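Local structure of aclacinomycin-N/aclacinomycin-A oxidase (Streptomyces galilaeus, 2IPI) at residues A[61-66]-A[106-111]; A[178-183]-A[223-228]. The protein oxidises the terminal sugar of aclacinomycin antibiotics in two successive steps, using a bicovalently bound FAD and molecular oxygen, and releases hydrogen peroxide. All blocks are in the same frame, centred on the assembly; numbering follows the deposited sequence.

Contact 1. Residues A[61-66]-A[106-111]; sequences VVHTAD and MSQMRQ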
loop_
_atom_site.group_PDB
_atom_site.type_symbol
_atom_site.label_atom_id
_atom_site.label_comp_id
_atom_site.label_asym_id
_atom_site.label_seq_id
_atom_site.Cartn_x
_atom_site.Cartn_y
_atom_site.Cartn_z
ATOM N N VAL A 61 22.405 -8.179 8.753
ATOM C CA VAL A 61 21.423 -9.185 8.331
ATOM C C VAL A 61 21.007 -10.037 9.527
ATOM O O VAL A 61 21.779 -10.933 9.902
ATOM C CB VAL A 61 21.990 -10.004 7.163
ATOM C CG1 VAL A 61 20.972 -11.021 6.690
ATOM C CG2 VAL A 61 22.360 -9.056 6.024
ATOM N N VAL A 62 19.838 -9.713 10.050
ATOM C CA VAL A 62 19.222 -10.239 11.253
ATOM C C VAL A 62 18.405 -11.525 11.029
ATOM O O VAL A 62 17.820 -11.750 9.955
ATOM C CB VAL A 62 18.260 -9.224 11.913
ATOM C CG1 VAL A 62 19.002 -8.045 12.525
ATOM C CG2 VAL A 62 17.224 -8.721 10.920
ATOM N N HIS A 63 18.359 -12.342 12.074
ATOM C CA HIS A 63 17.661 -13.632 12.064
ATOM C C HIS A 63 16.775 -13.776 13.291
ATOM O O HIS A 63 15.939 -14.691 13.375
ATOM C CB HIS A 63 18.662 -14.784 12.001
ATOM C CG HIS A 63 19.693 -14.619 10.925
ATOM N ND1 HIS A 63 20.879 -13.924 11.086
ATOM C CD2 HIS A 63 19.698 -15.064 9.652
ATOM C CE1 HIS A 63 21.570 -13.941 9.966
ATOM N NE2 HIS A 63 20.883 -14.635 9.073
ATOM N N THR A 64 16.924 -12.915 14.315
ATOM C CA THR A 64 16.001 -12.977 15.456
ATOM C C THR A 64 15.841 -11.592 16.081
ATOM O O THR A 64 16.688 -10.713 15.899
ATOM C CB THR A 64 16.402 -13.931 16.608
ATOM O OG1 THR A 64 17.643 -13.449 17.162
ATOM C CG2 THR A 64 16.677 -15.357 16.169
ATOM N N ALA A 65 14.761 -11.423 16.842
ATOM C CA ALA A 65 14.456 -10.160 17.503
ATOM C C ALA A 65 15.625 -9.753 18.385
ATOM O O ALA A 65 16.020 -8.585 18.438
ATOM C CB ALA A 65 13.171 -10.271 18.290
ATOM N N ASP A 66 16.204 -10.740 19.070
ATOM C CA ASP A 66 17.345 -10.452 19.943
ATOM C C ASP A 66 18.496 -9.916 19.101
ATOM O O ASP A 66 19.277 -9.073 19.542
ATOM C CB ASP A 66 17.807 -11.677 20.730
ATOM C CG ASP A 66 16.719 -12.335 21.554
ATOM O OD1 ASP A 66 15.777 -11.650 22.006
ATOM O OD2 ASP A 66 16.797 -13.566 21.755
ATOM N N MET A 106 15.754 -7.516 6.993
ATOM C CA MET A 106 14.985 -8.543 7.685
ATOM C C MET A 106 14.607 -9.697 6.759
ATOM O O MET A 106 13.818 -10.546 7.156
ATOM C CB MET A 106 13.703 -7.937 8.265
ATOM C CG MET A 106 13.896 -6.494 8.743
ATOM S SD MET A 106 14.076 -6.445 10.538
ATOM C CE MET A 106 15.731 -5.802 10.699
ATOM N N SER A 107 15.147 -9.678 5.562
ATOM C CA SER A 107 14.726 -10.580 4.487
ATOM C C SER A 107 14.995 -12.045 4.791
ATOM O O SER A 107 14.422 -12.919 4.130
ATOM C CB SER A 107 15.441 -10.175 3.198
ATOM O OG SER A 107 16.837 -10.413 3.321
ATOM N N GLN A 108 15.842 -12.324 5.778
ATOM C CA GLN A 108 16.090 -13.701 6.201
ATOM C C GLN A 108 15.033 -14.173 7.203
ATOM O O GLN A 108 14.979 -15.354 7.579
ATOM C CB GLN A 108 17.488 -13.852 6.801
ATOM C CG GLN A 108 18.680 -13.677 5.888
ATOM C CD GLN A 108 18.772 -14.686 4.773
ATOM O OE1 GLN A 108 17.762 -14.964 4.122
ATOM N NE2 GLN A 108 19.941 -15.269 4.513
ATOM N N MET A 109 14.146 -13.299 7.649
ATOM C CA MET A 109 13.143 -13.613 8.655
ATOM C C MET A 109 11.732 -13.661 8.090
ATOM O O MET A 109 11.084 -12.615 8.137
ATOM C CB MET A 109 13.174 -12.554 9.775
ATOM C CG MET A 109 14.502 -12.453 10.498
ATOM S SD MET A 109 14.470 -11.173 11.802
ATOM C CE MET A 109 13.279 -11.944 12.913
ATOM N N ARG A 110 11.271 -14.801 7.584
ATOM C CA ARG A 110 10.035 -14.932 6.837
ATOM C C ARG A 110 9.212 -16.154 7.289
ATOM O O ARG A 110 8.466 -16.697 6.470
ATOM C CB ARG A 110 10.181 -15.127 5.333
ATOM C CG ARG A 110 11.226 -14.413 4.524
ATOM C CD ARG A 110 11.120 -14.876 3.062
ATOM N NE ARG A 110 12.268 -14.464 2.305
ATOM C CZ ARG A 110 12.471 -13.932 1.134
ATOM N NH1 ARG A 110 11.489 -13.641 0.282
ATOM N NH2 ARG A 110 13.743 -13.704 0.829
ATOM N N GLN A 111 9.367 -16.513 8.537
ATOM C CA GLN A 111 8.613 -17.580 9.183
ATOM C C GLN A 111 7.135 -17.221 9.293
ATOM O O GLN A 111 6.718 -16.114 9.604
ATOM C CB GLN A 111 9.188 -17.878 10.570
HETATM O O HOH W 1 17.482 -10.776 7.554
#

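Contact 2. Residues A[178-183]-A[223-228]; sequences YAVEVV and TRYWFR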
loop_
_atom_site.group_PDB
_atom_site.type_symbol
_atom_site.label_atom_id
_atom_site.label_comp_id
_atom_site.label_asym_id
_atom_site.label_seq_id
_atom_site.Cartn_x
_atom_site.Cartn_y
_atom_site.Cartn_z
ATOM N N TYR A 178 -3.967 -8.534 15.348
ATOM C CA TYR A 178 -4.134 -8.768 16.775
ATOM C C TYR A 178 -2.955 -8.196 17.560
ATOM O O TYR A 178 -3.160 -7.534 18.577
ATOM C CB TYR A 178 -4.276 -10.264 17.083
ATOM C CG TYR A 178 -4.202 -10.574 18.567
ATOM C CD1 TYR A 178 -3.114 -11.258 19.094
ATOM C CD2 TYR A 178 -5.225 -10.181 19.427
ATOM C CE1 TYR A 178 -3.048 -11.533 20.454
ATOM C CE2 TYR A 178 -5.168 -10.451 20.786
ATOM C CZ TYR A 178 -4.075 -11.126 21.279
ATOM O OH TYR A 178 -4.009 -11.404 22.628
ATOM N N ALA A 179 -1.719 -8.441 17.114
ATOM C CA ALA A 179 -0.596 -8.020 17.956
ATOM C C ALA A 179 0.676 -7.776 17.162
ATOM O O ALA A 179 0.840 -8.280 16.047
ATOM C CB ALA A 179 -0.326 -9.077 19.021
ATOM N N VAL A 180 1.592 -7.021 17.767
ATOM C CA VAL A 180 2.869 -6.788 17.102
ATOM C C VAL A 180 4.026 -6.854 18.089
ATOM O O VAL A 180 3.924 -6.321 19.196
ATOM C CB VAL A 180 2.816 -5.423 16.371
ATOM C CG1 VAL A 180 2.662 -4.300 17.385
ATOM C CG2 VAL A 180 4.026 -5.207 15.492
ATOM N N GLU A 181 5.086 -7.522 17.669
ATOM C CA GLU A 181 6.368 -7.590 18.359
ATOM C C GLU A 181 7.317 -6.591 17.716
ATOM O O GLU A 181 7.525 -6.649 16.506
ATOM C CB GLU A 181 6.959 -9.004 18.309
ATOM C CG GLU A 181 6.377 -9.977 19.294
ATOM C CD GLU A 181 6.203 -11.398 18.809
ATOM O OE1 GLU A 181 7.032 -12.025 18.130
ATOM O OE2 GLU A 181 5.127 -11.923 19.163
ATOM N N VAL A 182 7.843 -5.674 18.501
ATOM C CA VAL A 182 8.614 -4.525 18.044
ATOM C C VAL A 182 9.918 -4.355 18.810
ATOM O O VAL A 182 9.999 -4.714 19.994
ATOM C CB VAL A 182 7.806 -3.220 18.208
ATOM C CG1 VAL A 182 8.348 -2.129 17.292
ATOM C CG2 VAL A 182 6.329 -3.454 17.924
ATOM N N VAL A 183 10.934 -3.814 18.155
ATOM C CA VAL A 183 12.120 -3.372 18.894
ATOM C C VAL A 183 12.070 -1.835 18.920
ATOM O O VAL A 183 12.098 -1.179 17.877
ATOM C CB VAL A 183 13.435 -3.891 18.316
ATOM C CG1 VAL A 183 14.644 -3.243 18.974
ATOM C CG2 VAL A 183 13.542 -5.410 18.485
ATOM N N THR A 223 9.267 -7.188 14.480
ATOM C CA THR A 223 9.997 -8.440 14.370
ATOM C C THR A 223 9.038 -9.609 14.113
ATOM O O THR A 223 9.487 -10.701 13.752
ATOM C CB THR A 223 10.811 -8.705 15.648
ATOM O OG1 THR A 223 11.352 -10.032 15.656
ATOM C CG2 THR A 223 9.895 -8.631 16.860
ATOM N N ARG A 224 7.758 -9.351 14.281
ATOM C CA ARG A 224 6.702 -10.336 14.112
ATOM C C ARG A 224 5.308 -9.731 14.257
ATOM O O ARG A 224 5.037 -8.943 15.165
ATOM C CB ARG A 224 6.825 -11.477 15.139
ATOM C CG ARG A 224 5.750 -12.535 14.919
ATOM C CD ARG A 224 5.938 -13.714 15.852
ATOM N NE ARG A 224 7.193 -14.388 15.586
ATOM C CZ ARG A 224 8.102 -14.866 16.407
ATOM N NH1 ARG A 224 7.937 -14.765 17.716
ATOM N NH2 ARG A 224 9.182 -15.454 15.901
ATOM N N TYR A 225 4.391 -10.101 13.371
ATOM C CA TYR A 225 3.024 -9.644 13.397
ATOM C C TYR A 225 2.080 -10.807 13.725
ATOM O O TYR A 225 2.456 -11.896 13.286
ATOM C CB TYR A 225 2.576 -9.107 12.032
ATOM C CG TYR A 225 3.172 -7.849 11.486
ATOM C CD1 TYR A 225 4.308 -7.840 10.690
ATOM C CD2 TYR A 225 2.562 -6.625 11.776
ATOM C CE1 TYR A 225 4.834 -6.660 10.201
ATOM C CE2 TYR A 225 3.094 -5.446 11.286
ATOM C CZ TYR A 225 4.219 -5.464 10.503
ATOM O OH TYR A 225 4.726 -4.272 10.014
ATOM N N TRP A 226 0.986 -10.544 14.388
ATOM C CA TRP A 226 -0.037 -11.512 14.755
ATOM C C TRP A 226 -1.388 -11.177 14.156
ATOM O O TRP A 226 -1.856 -10.052 14.309
ATOM C CB TRP A 226 -0.131 -11.718 16.284
ATOM C CG TRP A 226 1.107 -12.355 16.870
ATOM C CD1 TRP A 226 2.212 -11.653 17.278
ATOM C CD2 TRP A 226 1.410 -13.732 17.138
ATOM N NE1 TRP A 226 3.165 -12.512 17.762
ATOM C CE2 TRP A 226 2.704 -13.802 17.687
ATOM C CE3 TRP A 226 0.728 -14.934 16.948
ATOM C CZ2 TRP A 226 3.323 -14.992 18.060
ATOM C CZ3 TRP A 226 1.338 -16.121 17.318
ATOM C CH2 TRP A 226 2.630 -16.160 17.869
ATOM N N PHE A 227 -1.999 -12.142 13.464
ATOM C CA PHE A 227 -3.312 -11.913 12.872
ATOM C C PHE A 227 -4.412 -12.828 13.402
ATOM O O PHE A 227 -4.211 -14.022 13.564
ATOM C CB PHE A 227 -3.263 -12.112 11.332
ATOM C CG PHE A 227 -2.382 -11.024 10.727
ATOM C CD1 PHE A 227 -1.046 -11.271 10.481
ATOM C CD2 PHE A 227 -2.932 -9.778 10.449
ATOM C CE1 PHE A 227 -0.217 -10.274 9.981
ATOM C CE2 PHE A 227 -2.104 -8.786 9.940
ATOM C CZ PHE A 227 -0.769 -9.034 9.704
ATOM N N ARG A 228 -5.565 -12.207 13.612
ATOM C CA ARG A 228 -6.809 -12.843 13.960
ATOM C C ARG A 228 -7.954 -11.869 13.722
ATOM O O ARG A 228 -7.881 -10.722 14.177
ATOM C CB ARG A 228 -6.788 -13.278 15.427
ATOM C CG ARG A 228 -7.679 -14.460 15.753
ATOM C CD ARG A 228 -8.768 -14.072 16.732
ATOM N NE ARG A 228 -8.250 -13.953 18.092
ATOM C CZ ARG A 228 -7.780 -12.862 18.671
ATOM N NH1 ARG A 228 -7.737 -11.706 18.004
ATOM N NH2 ARG A 228 -7.342 -12.898 19.928
#

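Contact 1. Residues A[61-66]-A[106-111]
Val62 meets both methionines of 106-111 with a single methyl group. Val62 CG2 lies 3.3 Å from Met106 CE, tighter than an ordinary carbon-carbon contact, and 3.8 Å from Met109 SD. Met106 leaves its backbone pointing away from 61-66; bends at chi2 and chi3 bring its thioether end back to the valine. Met109 instead starts toward the partner. Met109 CG packs 3.4 Å from Val62 O; beyond it the chain is straight at chi2 (180°) and bends at chi3, which takes Met109 CE toward Thr64. Val62, Met106 and Met109 are all buried.

The other side is looser and more open. Exposed Gln108 lays its aliphatic stem beside the His63 ring, Gln108 CB being 3.8 Å from His63 CD2, with its amide plane turned 45° from the imidazole; His63 ND1 is held by Gln67. Polar linkage between the segments runs through a water that donates to Val62 O at 2.6 Å and accepts from Gln108 N at 2.9 Å.

Met106 to Met109 form a type I beta turn, closed by Met109 N to Met106 O at 2.8 Å, and Thr64 OG1 caps the start of helix 65-78 by a hydrogen bond with Gln67 N. Turn and capped helix start follow the adjacent parallel strands 102-105 and 58-61, an alpha/beta arrangement in the FAD-binding PCMH-type domain, with the Met106 side chain about 5 Å from the FAD.

Contact 2. Residues A[178-183]-A[223-228]
Glu181 joins two neighbours of the antiparallel strand through the two oxygens of one carboxylate. Glu181 OE2 receives the indole N-H of Trp226 in a fairly straight hydrogen bond; the 2.5 Å from Trp226 NE1 to Glu181 OE2 is shorter than expected, and its exact length is doubtful. This oxygen lies at the ring edge, near its plane, while the carboxylate is turned well away from the indole. Glu181 OE1 makes a salt bridge to Arg224 NH1 at 2.9 Å. The two side chains run alongside each other, but carboxylate and guanidinium planes stand 84° apart, so the ion pair is single-pronged rather than a flat, two-bond pairing.

Torsions explain this placement. Arg224 is extended through chi1 and chi2, then bends at chi3 (-63°), which brings NH1 round to OE1. The backbone pairing puts Trp226 CB 3.8 Å from Ala179 CB; with CG anti to its carbonyl carbon, the indole then lies along the strands and carries NE1 to Glu181.

At the other end, Arg228 folds back to put NH2 over one face of the Tyr178 ring. Arg228 CZ is 4.3 Å from the centroid of that ring and 33° off the normal, an off-centre cation-pi contact with the planes steeply inclined. Trp226 CB approaches the edge of the same ring.

The backbone carries two classic beta bulges. Tyr178 N and Ala179 N both bond Trp226 O, from the same face of its carbonyl plane; Thr223 and Arg224 together face Glu181, whose N-H meets Arg224 O almost straight. The salt bridge, and an indole N-H directed at the other oxygen, would be expected to stabilise Glu181 as a carboxylate, consistent with an ionised acid on this face of the sheet.

In the fold
Contact 1 closes before contact 2 opens along the chain, yet their centres lie only 14 Å apart, on the same side of the molecule's centre and within the FAD-binding PCMH-type domain. Thr223 joins them: Thr223 OG1 lies 3.2 Å from Ala65 CB and 3.9 Å from Met109 CE. Helix 65-78, which begins in contact 1, also packs on Val183. The loop 106-111 leads from strand 102-105 of the mixed sheet into strand 112-115, at the edge of the five-stranded antiparallel sheet that holds 178-183 and 223-228. The two sheets are thus joined by chain and packing, and the Tyr225 side chain lies about 5 Å from the FAD, near which Met106 also lies.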